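PDB 6KPB: scarecrow-like protein 3 from Arabidopsis thaliana, which probably acts as a GRAS-family transcription factor in plant development, binding zinc finger proteins of the IDD family such as JACKDAW/IDD10. Local coordinates for residues 134-139 against 201-206; 155-160 against 181-186; 207-212 against 231-236. All coordinates share one frame; numbering follows the deposited sequence.

Contact 1: residues 134-139 against 201-206; sequences HVRRLF and GVHHQK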
ATOM      1  N   HIS A 134      15.642   0.684   1.986  1.00 91.96           N
ATOM      2  CA  HIS A 134      15.769   0.600   3.436  1.00 85.24           C
ATOM      3  C   HIS A 134      15.784  -0.850   3.913  1.00 77.98           C
ATOM      4  O   HIS A 134      16.604  -1.223   4.761  1.00 77.97           O
ATOM      5  CB  HIS A 134      14.632   1.378   4.100  1.00 87.93           C
ATOM      6  CG  HIS A 134      14.687   1.368   5.596  1.00 88.21           C
ATOM      7  ND1 HIS A 134      15.776   1.825   6.304  1.00 93.05           N
ATOM      8  CD2 HIS A 134      13.784   0.957   6.518  1.00 93.20           C
ATOM      9  CE1 HIS A 134      15.544   1.696   7.598  1.00 96.39           C
ATOM     10  NE2 HIS A 134      14.342   1.172   7.755  1.00 96.62           N
ATOM     11  N   VAL A 135      14.891  -1.686   3.378  1.00 79.31           N
ATOM     12  CA  VAL A 135      14.824  -3.067   3.849  1.00 87.22           C
ATOM     13  C   VAL A 135      16.054  -3.854   3.404  1.00 82.77           C
ATOM     14  O   VAL A 135      16.514  -4.751   4.122  1.00 84.83           O
ATOM     15  CB  VAL A 135      13.512  -3.733   3.390  1.00 84.13           C
ATOM     16  CG1 VAL A 135      13.498  -3.950   1.885  1.00 96.88           C
ATOM     17  CG2 VAL A 135      13.289  -5.047   4.128  1.00 78.29           C
ATOM     18  N   ARG A 136      16.621  -3.531   2.235  1.00 70.32           N
ATOM     19  CA  ARG A 136      17.854  -4.192   1.813  1.00 72.19           C
ATOM     20  C   ARG A 136      19.019  -3.804   2.714  1.00 76.35           C
ATOM     21  O   ARG A 136      19.882  -4.637   3.015  1.00 69.91           O
ATOM     22  CB  ARG A 136      18.176  -3.854   0.358  1.00 73.17           C
ATOM     23  CG  ARG A 136      17.160  -4.371  -0.643  1.00 80.31           C
ATOM     24  CD  ARG A 136      17.689  -4.277  -2.063  1.00 85.01           C
ATOM     25  NE  ARG A 136      16.608  -4.165  -3.037  1.00106.47           N
ATOM     26  CZ  ARG A 136      16.240  -3.024  -3.609  1.00112.60           C
ATOM     27  NH1 ARG A 136      16.872  -1.897  -3.310  1.00110.31           N
ATOM     28  NH2 ARG A 136      15.244  -3.009  -4.485  1.00115.68           N
ATOM     29  N   ARG A 137      19.065  -2.541   3.145  1.00 67.76           N
ATOM     30  CA  ARG A 137      20.089  -2.128   4.099  1.00 72.87           C
ATOM     31  C   ARG A 137      19.945  -2.893   5.409  1.00 80.53           C
ATOM     32  O   ARG A 137      20.945  -3.301   6.013  1.00 76.42           O
ATOM     33  CB  ARG A 137      20.005  -0.618   4.335  1.00 74.11           C
ATOM     34  CG  ARG A 137      21.269   0.012   4.909  1.00 94.10           C
ATOM     35  CD  ARG A 137      21.295  -0.030   6.434  1.00124.70           C
ATOM     36  NE  ARG A 137      20.449   0.996   7.039  1.00141.11           N
ATOM     37  CZ  ARG A 137      20.180   1.073   8.339  1.00141.94           C
ATOM     38  NH1 ARG A 137      20.683   0.180   9.180  1.00139.74           N
ATOM     39  NH2 ARG A 137      19.401   2.043   8.801  1.00138.35           N
ATOM     40  N   LEU A 138      18.703  -3.108   5.856  1.00 86.48           N
ATOM     41  CA  LEU A 138      18.478  -3.840   7.099  1.00 86.15           C
ATOM     42  C   LEU A 138      18.952  -5.284   6.988  1.00 78.68           C
ATOM     43  O   LEU A 138      19.592  -5.806   7.908  1.00 75.25           O
ATOM     44  CB  LEU A 138      16.998  -3.788   7.476  1.00 85.91           C
ATOM     45  CG  LEU A 138      16.455  -2.429   7.925  1.00 85.97           C
ATOM     46  CD1 LEU A 138      14.946  -2.485   8.098  1.00 80.21           C
ATOM     47  CD2 LEU A 138      17.129  -1.989   9.217  1.00 76.50           C
ATOM     48  N   PHE A 139      18.643  -5.950   5.871  1.00 71.29           N
ATOM     49  CA  PHE A 139      19.138  -7.307   5.661  1.00 75.15           C
ATOM     50  C   PHE A 139      20.660  -7.341   5.693  1.00 67.61           C
ATOM     51  O   PHE A 139      21.259  -8.227   6.316  1.00 65.81           O
ATOM     52  CB  PHE A 139      18.612  -7.855   4.334  1.00 68.39           C
ATOM     53  CG  PHE A 139      19.054  -9.262   4.035  1.00 70.30           C
ATOM     54  CD1 PHE A 139      18.668 -10.314   4.851  1.00 69.85           C
ATOM     55  CD2 PHE A 139      19.838  -9.536   2.926  1.00 74.39           C
ATOM     56  CE1 PHE A 139      19.069 -11.611   4.575  1.00 74.14           C
ATOM     57  CE2 PHE A 139      20.242 -10.832   2.643  1.00 71.45           C
ATOM     58  CZ  PHE A 139      19.856 -11.870   3.469  1.00 72.62           C
ATOM     59  N   GLY A 201      26.853  -1.985 -13.552  1.00 97.95           N
ATOM     60  CA  GLY A 201      25.793  -2.259 -12.598  1.00 89.16           C
ATOM     61  C   GLY A 201      24.450  -2.439 -13.290  1.00 86.81           C
ATOM     62  O   GLY A 201      24.008  -1.571 -14.041  1.00 92.29           O
ATOM     63  N   VAL A 202      23.801  -3.565 -13.001  1.00 80.65           N
ATOM     64  CA  VAL A 202      22.503  -3.901 -13.577  1.00 76.48           C
ATOM     65  C   VAL A 202      21.458  -3.846 -12.473  1.00 94.21           C
ATOM     66  O   VAL A 202      21.604  -4.503 -11.435  1.00 88.76           O
ATOM     67  CB  VAL A 202      22.524  -5.286 -14.246  1.00 90.32           C
ATOM     68  CG1 VAL A 202      21.149  -5.628 -14.805  1.00 92.81           C
ATOM     69  CG2 VAL A 202      23.574  -5.332 -15.343  1.00 89.50           C
ATOM     70  N   HIS A 203      20.408  -3.061 -12.700  1.00100.85           N
ATOM     71  CA  HIS A 203      19.285  -2.976 -11.777  1.00103.06           C
ATOM     72  C   HIS A 203      18.092  -2.422 -12.541  1.00103.19           C
ATOM     73  O   HIS A 203      18.242  -1.822 -13.607  1.00106.28           O
ATOM     74  CB  HIS A 203      19.614  -2.102 -10.561  1.00104.31           C
ATOM     75  CG  HIS A 203      18.764  -2.387  -9.361  1.00112.36           C
ATOM     76  ND1 HIS A 203      17.592  -1.709  -9.099  1.00113.25           N
ATOM     77  CD2 HIS A 203      18.919  -3.273  -8.348  1.00110.28           C
ATOM     78  CE1 HIS A 203      17.061  -2.168  -7.980  1.00107.50           C
ATOM     79  NE2 HIS A 203      17.847  -3.117  -7.504  1.00108.15           N
ATOM     80  N   HIS A 204      16.902  -2.639 -11.987  1.00 98.71           N
ATOM     81  CA  HIS A 204      15.667  -2.207 -12.627  1.00105.50           C
ATOM     82  C   HIS A 204      15.178  -0.854 -12.129  1.00104.78           C
ATOM     83  O   HIS A 204      14.127  -0.387 -12.578  1.00110.99           O
ATOM     84  CB  HIS A 204      14.572  -3.261 -12.428  1.00104.45           C
ATOM     85  CG  HIS A 204      14.273  -3.559 -10.991  1.00126.11           C
ATOM     86  ND1 HIS A 204      15.014  -4.450 -10.246  1.00129.74           N
ATOM     87  CD2 HIS A 204      13.309  -3.088 -10.165  1.00130.73           C
ATOM     88  CE1 HIS A 204      14.522  -4.513  -9.021  1.00128.65           C
ATOM     89  NE2 HIS A 204      13.487  -3.695  -8.946  1.00129.30           N
ATOM     90  N   GLN A 205      15.912  -0.210 -11.222  1.00 97.69           N
ATOM     91  CA  GLN A 205      15.508   1.070 -10.653  1.00102.08           C
ATOM     92  C   GLN A 205      16.663   2.050 -10.778  1.00105.79           C
ATOM     93  O   GLN A 205      17.772   1.768 -10.313  1.00115.00           O
ATOM     94  CB  GLN A 205      15.081   0.906  -9.191  1.00103.60           C
ATOM     95  CG  GLN A 205      13.803   0.094  -9.022  1.00107.63           C
ATOM     96  CD  GLN A 205      13.573  -0.363  -7.595  1.00117.83           C
ATOM     97  OE1 GLN A 205      14.351  -0.041  -6.697  1.00121.71           O
ATOM     98  NE2 GLN A 205      12.501  -1.114  -7.377  1.00117.32           N
ATOM     99  N   LYS A 206      16.399   3.199 -11.407  1.00107.67           N
ATOM    100  CA  LYS A 206      17.446   4.196 -11.618  1.00111.60           C
ATOM    101  C   LYS A 206      18.008   4.709 -10.298  1.00111.62           C
ATOM    102  O   LYS A 206      19.222   4.846 -10.152  1.00119.31           O
ATOM    103  CB  LYS A 206      16.913   5.363 -12.451  1.00121.36           C
ATOM    104  CG  LYS A 206      17.448   5.405 -13.873  1.00131.06           C
ATOM    105  CD  LYS A 206      17.797   6.824 -14.290  1.00135.58           C
ATOM    106  CE  LYS A 206      19.270   7.121 -14.057  1.00136.06           C
ATOM    107  NZ  LYS A 206      20.118   6.641 -15.184  1.00136.18           N
TER
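Arg-136 reaches out from helix 129-142 and brings NH2 up to His-203, the last residue of strand 196-203, and Gln-205, two residues further on. The backbones stay far apart, with 13.7 Å between the CA atoms of Arg-136 and His-203. The gap is spanned by the arginine chain, extended from CG to NE.

The approaches across the gap are van der Waals and loosely polar. The NE2 corner of His-203 lies over one face of the guanidinium, 4.0 Å from Arg-136 NH2. Seen from the histidine, that nitrogen sits at the ring edge, and the two planes stand 80° apart. This is an edge-on meeting, not a stack. Gln-205 OE1 lies at the guanidinium edge, 3.8 Å from Arg-136 NH2, too long for a hydrogen bond.

One hydrogen bond is local. Gln-205 N donates to His-203 ND1 at 3.1 Å. It is bent (138° at the hydrogen), with the donor 18° out of the ring plane, and probably helps hold the imidazole's rotation. A second bridges to the arginine's own helix: Gln-205 NE2 bonds Glu-132 OE1. Val-208 touches both Arg-136 and His-203.

Gln-205 is the N-cap residue of helix 206-223. The contact thus sits where a parallel strand hands over to the next helix, as in Rossmann-like folds.

Contact 2: residues 155-160 against 181-186; sequences RAILEA and LALLQA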
ATOM      1  N   ARG A 155      37.516 -11.621  -2.578  1.00 73.02           N
ATOM      2  CA  ARG A 155      38.787 -12.339  -2.544  1.00 76.33           C
ATOM      3  C   ARG A 155      38.981 -13.172  -3.805  1.00 81.55           C
ATOM      4  O   ARG A 155      40.076 -13.197  -4.380  1.00 77.59           O
ATOM      5  CB  ARG A 155      38.856 -13.226  -1.302  1.00 79.46           C
ATOM      6  CG  ARG A 155      39.223 -12.492  -0.024  1.00105.98           C
ATOM      7  CD  ARG A 155      40.723 -12.250   0.060  1.00124.44           C
ATOM      8  NE  ARG A 155      41.046 -10.829   0.127  1.00136.26           N
ATOM      9  CZ  ARG A 155      40.975 -10.099   1.234  1.00137.10           C
ATOM     10  NH1 ARG A 155      40.583 -10.656   2.373  1.00137.51           N
ATOM     11  NH2 ARG A 155      41.291  -8.811   1.204  1.00137.43           N
ATOM     12  N   ALA A 156      37.926 -13.857  -4.252  1.00 73.62           N
ATOM     13  CA  ALA A 156      38.026 -14.661  -5.465  1.00 74.22           C
ATOM     14  C   ALA A 156      38.307 -13.789  -6.682  1.00 83.70           C
ATOM     15  O   ALA A 156      39.062 -14.185  -7.578  1.00 94.92           O
ATOM     16  CB  ALA A 156      36.744 -15.470  -5.665  1.00 67.94           C
ATOM     17  N   ILE A 157      37.708 -12.598  -6.732  1.00 80.75           N
ATOM     18  CA  ILE A 157      37.954 -11.684  -7.843  1.00 81.00           C
ATOM     19  C   ILE A 157      39.384 -11.162  -7.799  1.00 84.36           C
ATOM     20  O   ILE A 157      40.094 -11.168  -8.811  1.00 96.34           O
ATOM     21  CB  ILE A 157      36.932 -10.532  -7.828  1.00 77.44           C
ATOM     22  CG1 ILE A 157      35.556 -11.033  -8.274  1.00 73.70           C
ATOM     23  CG2 ILE A 157      37.407  -9.379  -8.705  1.00 71.00           C
ATOM     24  CD1 ILE A 157      34.439 -10.046  -8.013  1.00 69.01           C
ATOM     25  N   LEU A 158      39.827 -10.698  -6.626  1.00 82.92           N
ATOM     26  CA  LEU A 158      41.186 -10.181  -6.493  1.00 80.05           C
ATOM     27  C   LEU A 158      42.220 -11.219  -6.909  1.00 86.43           C
ATOM     28  O   LEU A 158      43.169 -10.908  -7.638  1.00 86.41           O
ATOM     29  CB  LEU A 158      41.439  -9.733  -5.056  1.00 74.93           C
ATOM     30  CG  LEU A 158      41.105  -8.286  -4.703  1.00 85.57           C
ATOM     31  CD1 LEU A 158      40.924  -8.153  -3.203  1.00 82.28           C
ATOM     32  CD2 LEU A 158      42.202  -7.361  -5.191  1.00 73.48           C
ATOM     33  N   GLU A 159      42.049 -12.460  -6.452  1.00 78.11           N
ATOM     34  CA  GLU A 159      42.985 -13.520  -6.806  1.00 96.77           C
ATOM     35  C   GLU A 159      42.900 -13.871  -8.287  1.00 91.94           C
ATOM     36  O   GLU A 159      43.906 -14.269  -8.885  1.00103.41           O
ATOM     37  CB  GLU A 159      42.722 -14.740  -5.923  1.00105.91           C
ATOM     38  CG  GLU A 159      42.769 -16.091  -6.615  1.00118.07           C
ATOM     39  CD  GLU A 159      42.440 -17.222  -5.660  1.00130.44           C
ATOM     40  OE1 GLU A 159      42.165 -18.347  -6.130  1.00131.99           O
ATOM     41  OE2 GLU A 159      42.452 -16.979  -4.434  1.00133.58           O
ATOM     42  N   ALA A 160      41.723 -13.718  -8.897  1.00 85.52           N
ATOM     43  CA  ALA A 160      41.614 -13.930 -10.335  1.00 86.84           C
ATOM     44  C   ALA A 160      42.231 -12.781 -11.120  1.00 87.77           C
ATOM     45  O   ALA A 160      42.677 -12.977 -12.257  1.00 96.85           O
ATOM     46  CB  ALA A 160      40.151 -14.113 -10.734  1.00 70.29           C
ATOM     47  N   LEU A 181      32.827  -1.079  -2.674  1.00 92.72           N
ATOM     48  CA  LEU A 181      33.622  -0.103  -1.935  1.00 90.86           C
ATOM     49  C   LEU A 181      34.836  -0.761  -1.293  1.00 89.80           C
ATOM     50  O   LEU A 181      35.935  -0.193  -1.296  1.00 90.53           O
ATOM     51  CB  LEU A 181      32.761   0.589  -0.878  1.00 93.75           C
ATOM     52  CG  LEU A 181      31.736   1.613  -1.371  1.00 88.83           C
ATOM     53  CD1 LEU A 181      30.803   2.022  -0.244  1.00 85.07           C
ATOM     54  CD2 LEU A 181      32.432   2.830  -1.955  1.00 79.81           C
ATOM     55  N   ALA A 182      34.660  -1.966  -0.746  1.00 83.76           N
ATOM     56  CA  ALA A 182      35.788  -2.690  -0.174  1.00 77.80           C
ATOM     57  C   ALA A 182      36.759  -3.146  -1.256  1.00 82.95           C
ATOM     58  O   ALA A 182      37.979  -3.057  -1.079  1.00 90.02           O
ATOM     59  CB  ALA A 182      35.290  -3.884   0.638  1.00 72.56           C
ATOM     60  N   LEU A 183      36.237  -3.635  -2.385  1.00 80.44           N
ATOM     61  CA  LEU A 183      37.112  -4.086  -3.464  1.00 83.78           C
ATOM     62  C   LEU A 183      37.919  -2.934  -4.045  1.00 89.33           C
ATOM     63  O   LEU A 183      39.047  -3.138  -4.510  1.00 93.08           O
ATOM     64  CB  LEU A 183      36.293  -4.768  -4.561  1.00 79.30           C
ATOM     65  CG  LEU A 183      37.108  -5.473  -5.647  1.00 83.47           C
ATOM     66  CD1 LEU A 183      37.956  -6.564  -5.025  1.00 88.13           C
ATOM     67  CD2 LEU A 183      36.211  -6.048  -6.734  1.00 76.42           C
ATOM     68  N   LEU A 184      37.362  -1.722  -4.029  1.00 84.23           N
ATOM     69  CA  LEU A 184      38.108  -0.553  -4.482  1.00 91.43           C
ATOM     70  C   LEU A 184      39.346  -0.328  -3.621  1.00 94.01           C
ATOM     71  O   LEU A 184      40.457  -0.169  -4.139  1.00102.12           O
ATOM     72  CB  LEU A 184      37.207   0.683  -4.462  1.00 96.71           C
ATOM     73  CG  LEU A 184      36.462   1.028  -5.751  1.00100.00           C
ATOM     74  CD1 LEU A 184      35.407   2.089  -5.489  1.00106.75           C
ATOM     75  CD2 LEU A 184      37.444   1.507  -6.804  1.00110.45           C
ATOM     76  N   GLN A 185      39.170  -0.318  -2.297  1.00 93.45           N
ATOM     77  CA  GLN A 185      40.303  -0.125  -1.398  1.00 91.02           C
ATOM     78  C   GLN A 185      41.312  -1.258  -1.528  1.00 82.59           C
ATOM     79  O   GLN A 185      42.526  -1.027  -1.491  1.00 82.94           O
ATOM     80  CB  GLN A 185      39.812  -0.009   0.047  1.00 87.34           C
ATOM     81  CG  GLN A 185      40.923  -0.024   1.089  1.00 84.28           C
ATOM     82  CD  GLN A 185      41.836   1.184   0.991  1.00100.13           C
ATOM     83  OE1 GLN A 185      41.516   2.262   1.494  1.00 96.65           O
ATOM     84  NE2 GLN A 185      42.983   1.008   0.342  1.00103.45           N
ATOM     85  N   ALA A 186      40.828  -2.492  -1.683  1.00 69.64           N
ATOM     86  CA  ALA A 186      41.729  -3.636  -1.778  1.00 70.27           C
ATOM     87  C   ALA A 186      42.547  -3.590  -3.061  1.00 86.86           C
ATOM     88  O   ALA A 186      43.750  -3.881  -3.048  1.00 87.83           O
ATOM     89  CB  ALA A 186      40.931  -4.935  -1.687  1.00 67.39           C
TER
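Leu-158 and Leu-183 form the centre of this contact between helix 145-160 and helix 178-189. The two helices are linked in the chain through strand 166-171, within the predicted VHIID region. The short axes approach to 10.9 Å and cross at -33°, with both segments running in broadly the same direction. The nearest CA atoms, those of Leu-158 and Leu-183, are 7.9 Å apart.

All the groups that touch between the two segments are aliphatic. The two leucines run past one another, pointing opposite ways. Leu-183 CD1 comes up against the branch point of its partner, 3.6 Å from Leu-158 CG. The same methyl also lies 3.8 Å from Leu-158 CD1, so it meets two carbons of one side chain.

Two further contacts extend the patch. Leu-158 CD1 reaches past Leu-183 to the next turn of the other helix and touches the methyl of Ala-186, with 3.6 Å between Leu-158 CD1 and Ala-186 CB. Leu-183 uses its second branch on Ile-157: Leu-183 CD2 is 4.1 Å from Ile-157 CG2, and these side chains cross at about a right angle. In Leu-183, CG anti to the backbone N (chi1 -171°) carries the branch point toward the other helix. The methyls then part, CD1 to Leu-158 and CD2 to Ile-157.

Helix 178-189 itself adds Trp-180, which touches Ile-157, and Phe-187, which touches Leu-158. Strand 345-351 adds Val-345, also against Ile-157.

With only aliphatic groups meeting between the segments, dispersion and the exclusion of water are the likely sources of attraction. Methyl packing of this kind sets shape and spacing, without the directional demand of a polar bond.

Contact 3: residues 207-212 against 231-236; sequences EVLEQM and PVVSRL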
ATOM      1  N   GLU A 207      17.132   4.996  -9.331  1.00106.92           N
ATOM      2  CA  GLU A 207      17.573   5.573  -8.064  1.00114.06           C
ATOM      3  C   GLU A 207      18.597   4.690  -7.363  1.00107.78           C
ATOM      4  O   GLU A 207      19.512   5.202  -6.706  1.00108.29           O
ATOM      5  CB  GLU A 207      16.371   5.813  -7.150  1.00121.38           C
ATOM      6  CG  GLU A 207      15.282   6.687  -7.756  1.00127.40           C
ATOM      7  CD  GLU A 207      14.262   5.893  -8.553  1.00128.32           C
ATOM      8  OE1 GLU A 207      13.104   6.347  -8.648  1.00126.45           O
ATOM      9  OE2 GLU A 207      14.613   4.816  -9.081  1.00126.20           O
ATOM     10  N   VAL A 208      18.465   3.369  -7.490  1.00101.92           N
ATOM     11  CA  VAL A 208      19.448   2.466  -6.901  1.00100.38           C
ATOM     12  C   VAL A 208      20.792   2.609  -7.606  1.00 97.93           C
ATOM     13  O   VAL A 208      21.849   2.607  -6.964  1.00 95.96           O
ATOM     14  CB  VAL A 208      18.930   1.017  -6.952  1.00106.54           C
ATOM     15  CG1 VAL A 208      19.936   0.068  -6.325  1.00109.31           C
ATOM     16  CG2 VAL A 208      17.586   0.914  -6.253  1.00106.87           C
ATOM     17  N   LEU A 209      20.773   2.743  -8.934  1.00 96.91           N
ATOM     18  CA  LEU A 209      22.018   2.893  -9.680  1.00 97.07           C
ATOM     19  C   LEU A 209      22.630   4.273  -9.481  1.00103.64           C
ATOM     20  O   LEU A 209      23.858   4.412  -9.508  1.00111.79           O
ATOM     21  CB  LEU A 209      21.771   2.624 -11.164  1.00 98.29           C
ATOM     22  CG  LEU A 209      21.344   1.193 -11.500  1.00 98.06           C
ATOM     23  CD1 LEU A 209      20.684   1.132 -12.864  1.00103.48           C
ATOM     24  CD2 LEU A 209      22.540   0.255 -11.445  1.00 99.34           C
ATOM     25  N   GLU A 210      21.799   5.299  -9.281  1.00110.78           N
ATOM     26  CA  GLU A 210      22.326   6.638  -9.034  1.00121.93           C
ATOM     27  C   GLU A 210      23.085   6.700  -7.715  1.00113.30           C
ATOM     28  O   GLU A 210      24.159   7.308  -7.638  1.00107.01           O
ATOM     29  CB  GLU A 210      21.191   7.663  -9.043  1.00134.69           C
ATOM     30  CG  GLU A 210      20.435   7.760 -10.356  1.00148.27           C
ATOM     31  CD  GLU A 210      19.326   8.793 -10.306  1.00162.28           C
ATOM     32  OE1 GLU A 210      18.884   9.247 -11.381  1.00166.86           O
ATOM     33  OE2 GLU A 210      18.900   9.154  -9.188  1.00164.70           O
ATOM     34  N   GLN A 211      22.544   6.079  -6.664  1.00109.33           N
ATOM     35  CA  GLN A 211      23.219   6.098  -5.369  1.00109.06           C
ATOM     36  C   GLN A 211      24.518   5.304  -5.410  1.00100.58           C
ATOM     37  O   GLN A 211      25.540   5.749  -4.876  1.00 98.75           O
ATOM     38  CB  GLN A 211      22.292   5.557  -4.282  1.00108.25           C
ATOM     39  CG  GLN A 211      21.060   6.410  -4.033  1.00117.34           C
ATOM     40  CD  GLN A 211      20.252   5.929  -2.845  1.00124.19           C
ATOM     41  OE1 GLN A 211      19.110   6.343  -2.650  1.00131.46           O
ATOM     42  NE2 GLN A 211      20.843   5.052  -2.042  1.00120.59           N
ATOM     43  N   MET A 212      24.501   4.126  -6.039  1.00 89.36           N
ATOM     44  CA  MET A 212      25.726   3.342  -6.150  1.00 91.73           C
ATOM     45  C   MET A 212      26.776   4.086  -6.963  1.00103.13           C
ATOM     46  O   MET A 212      27.937   4.191  -6.552  1.00106.42           O
ATOM     47  CB  MET A 212      25.435   1.980  -6.775  1.00 88.85           C
ATOM     48  CG  MET A 212      26.691   1.253  -7.219  1.00 96.10           C
ATOM     49  SD  MET A 212      26.425  -0.486  -7.588  1.00114.82           S
ATOM     50  CE  MET A 212      25.756  -1.062  -6.032  1.00101.37           C
ATOM     51  N   PRO A 231      25.879   2.390 -15.678  1.00105.40           N
ATOM     52  CA  PRO A 231      24.666   1.700 -15.238  1.00103.35           C
ATOM     53  C   PRO A 231      23.923   1.076 -16.407  1.00 99.08           C
ATOM     54  O   PRO A 231      24.007   1.532 -17.549  1.00 99.80           O
ATOM     55  CB  PRO A 231      23.842   2.820 -14.595  1.00103.10           C
ATOM     56  CG  PRO A 231      24.258   4.043 -15.343  1.00102.14           C
ATOM     57  CD  PRO A 231      25.719   3.856 -15.669  1.00100.02           C
ATOM     58  N   VAL A 232      23.195   0.006 -16.103  1.00100.31           N
ATOM     59  CA  VAL A 232      22.341  -0.674 -17.068  1.00102.86           C
ATOM     60  C   VAL A 232      20.977  -0.846 -16.416  1.00109.73           C
ATOM     61  O   VAL A 232      20.819  -1.671 -15.507  1.00100.84           O
ATOM     62  CB  VAL A 232      22.914  -2.026 -17.513  1.00 98.64           C
ATOM     63  CG1 VAL A 232      21.919  -2.754 -18.402  1.00100.41           C
ATOM     64  CG2 VAL A 232      24.237  -1.830 -18.242  1.00 95.10           C
ATOM     65  N   VAL A 233      19.999  -0.065 -16.866  1.00115.26           N
ATOM     66  CA  VAL A 233      18.639  -0.132 -16.342  1.00104.10           C
ATOM     67  C   VAL A 233      17.898  -1.216 -17.113  1.00104.92           C
ATOM     68  O   VAL A 233      17.551  -1.032 -18.283  1.00106.11           O
ATOM     69  CB  VAL A 233      17.923   1.219 -16.458  1.00103.29           C
ATOM     70  CG1 VAL A 233      16.477   1.089 -16.008  1.00103.49           C
ATOM     71  CG2 VAL A 233      18.644   2.276 -15.641  1.00108.48           C
ATOM     72  N   SER A 234      17.649  -2.347 -16.455  1.00102.95           N
ATOM     73  CA  SER A 234      16.965  -3.464 -17.090  1.00105.72           C
ATOM     74  C   SER A 234      16.601  -4.500 -16.037  1.00113.62           C
ATOM     75  O   SER A 234      17.309  -4.665 -15.040  1.00107.18           O
ATOM     76  CB  SER A 234      17.831  -4.114 -18.177  1.00106.45           C
ATOM     77  OG  SER A 234      17.325  -5.389 -18.533  1.00111.19           O
ATOM     78  N   ARG A 235      15.484  -5.184 -16.270  1.00121.14           N
ATOM     79  CA  ARG A 235      15.228  -6.437 -15.581  1.00110.07           C
ATOM     80  C   ARG A 235      16.150  -7.514 -16.142  1.00116.83           C
ATOM     81  O   ARG A 235      16.613  -7.435 -17.284  1.00116.20           O
ATOM     82  CB  ARG A 235      13.763  -6.847 -15.732  1.00106.33           C
ATOM     83  N   LEU A 236      16.426  -8.529 -15.323  1.00115.96           N
ATOM     84  CA  LEU A 236      17.467  -9.487 -15.684  1.00110.31           C
ATOM     85  C   LEU A 236      17.067 -10.353 -16.872  1.00105.90           C
ATOM     86  O   LEU A 236      17.936 -10.788 -17.636  1.00115.39           O
ATOM     87  CB  LEU A 236      17.816 -10.363 -14.481  1.00107.79           C
ATOM     88  CG  LEU A 236      19.267 -10.836 -14.429  1.00110.59           C
ATOM     89  CD1 LEU A 236      20.206  -9.642 -14.377  1.00111.29           C
ATOM     90  CD2 LEU A 236      19.490 -11.742 -13.235  1.00108.49           C
TER
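Leu-209 lays its CD1 methyl across the end of strand 227-233, over the backbone of Val-232 and between the side chains of Pro-231 and Val-233. Its closest partner there is Val-233, with 3.6 Å between Leu-209 CD1 and Val-233 CG2. The two side chains meet at a slant. At Pro-231 the ring carbon CB is 4.0 Å from Leu-209 CD1, and Leu-209 CB lies equally near it. Between these two residues the same methyl meets the backbone, Leu-209 CD1 being 3.9 Å from Val-232 O.

Helix 206-223 joins the parallel strands 196-203 and 227-233 as the helix of a beta-alpha-beta crossover. The short helix axis runs nearly antiparallel to the strand, at 173° and 9.1 Å, as expected for the helix of such a unit. Leu-209 points from the helix toward the sheet. It also touches His-203 of the preceding strand, so one side chain bears on both strands of the unit.

Val-232 directs its side chain away from the helix. There it packs against Thr-200 and Val-202 of the neighbouring strand, and against Leu-239.

From the N terminus, helix 129-142 opens contact 1 and helix 145-160 opens contact 2. The chain then runs through strand 166-171 to helix 178-189, where contact 2 closes and ties two helices together. Strand 196-203 and the residues after it close contact 1, joining helix 129-142 to the strand's end. Contact 2 is therefore nested inside that larger loop, its centre 21 Å from that of contact 1, without touching it. Contact 3 follows in series with both, from helix 206-223 to strand 227-233, and sets a crossover helix on the sheet. Contacts 1 and 3 adjoin: Gly-201 O probably bonds Val-232 N, joining their neighbouring strands.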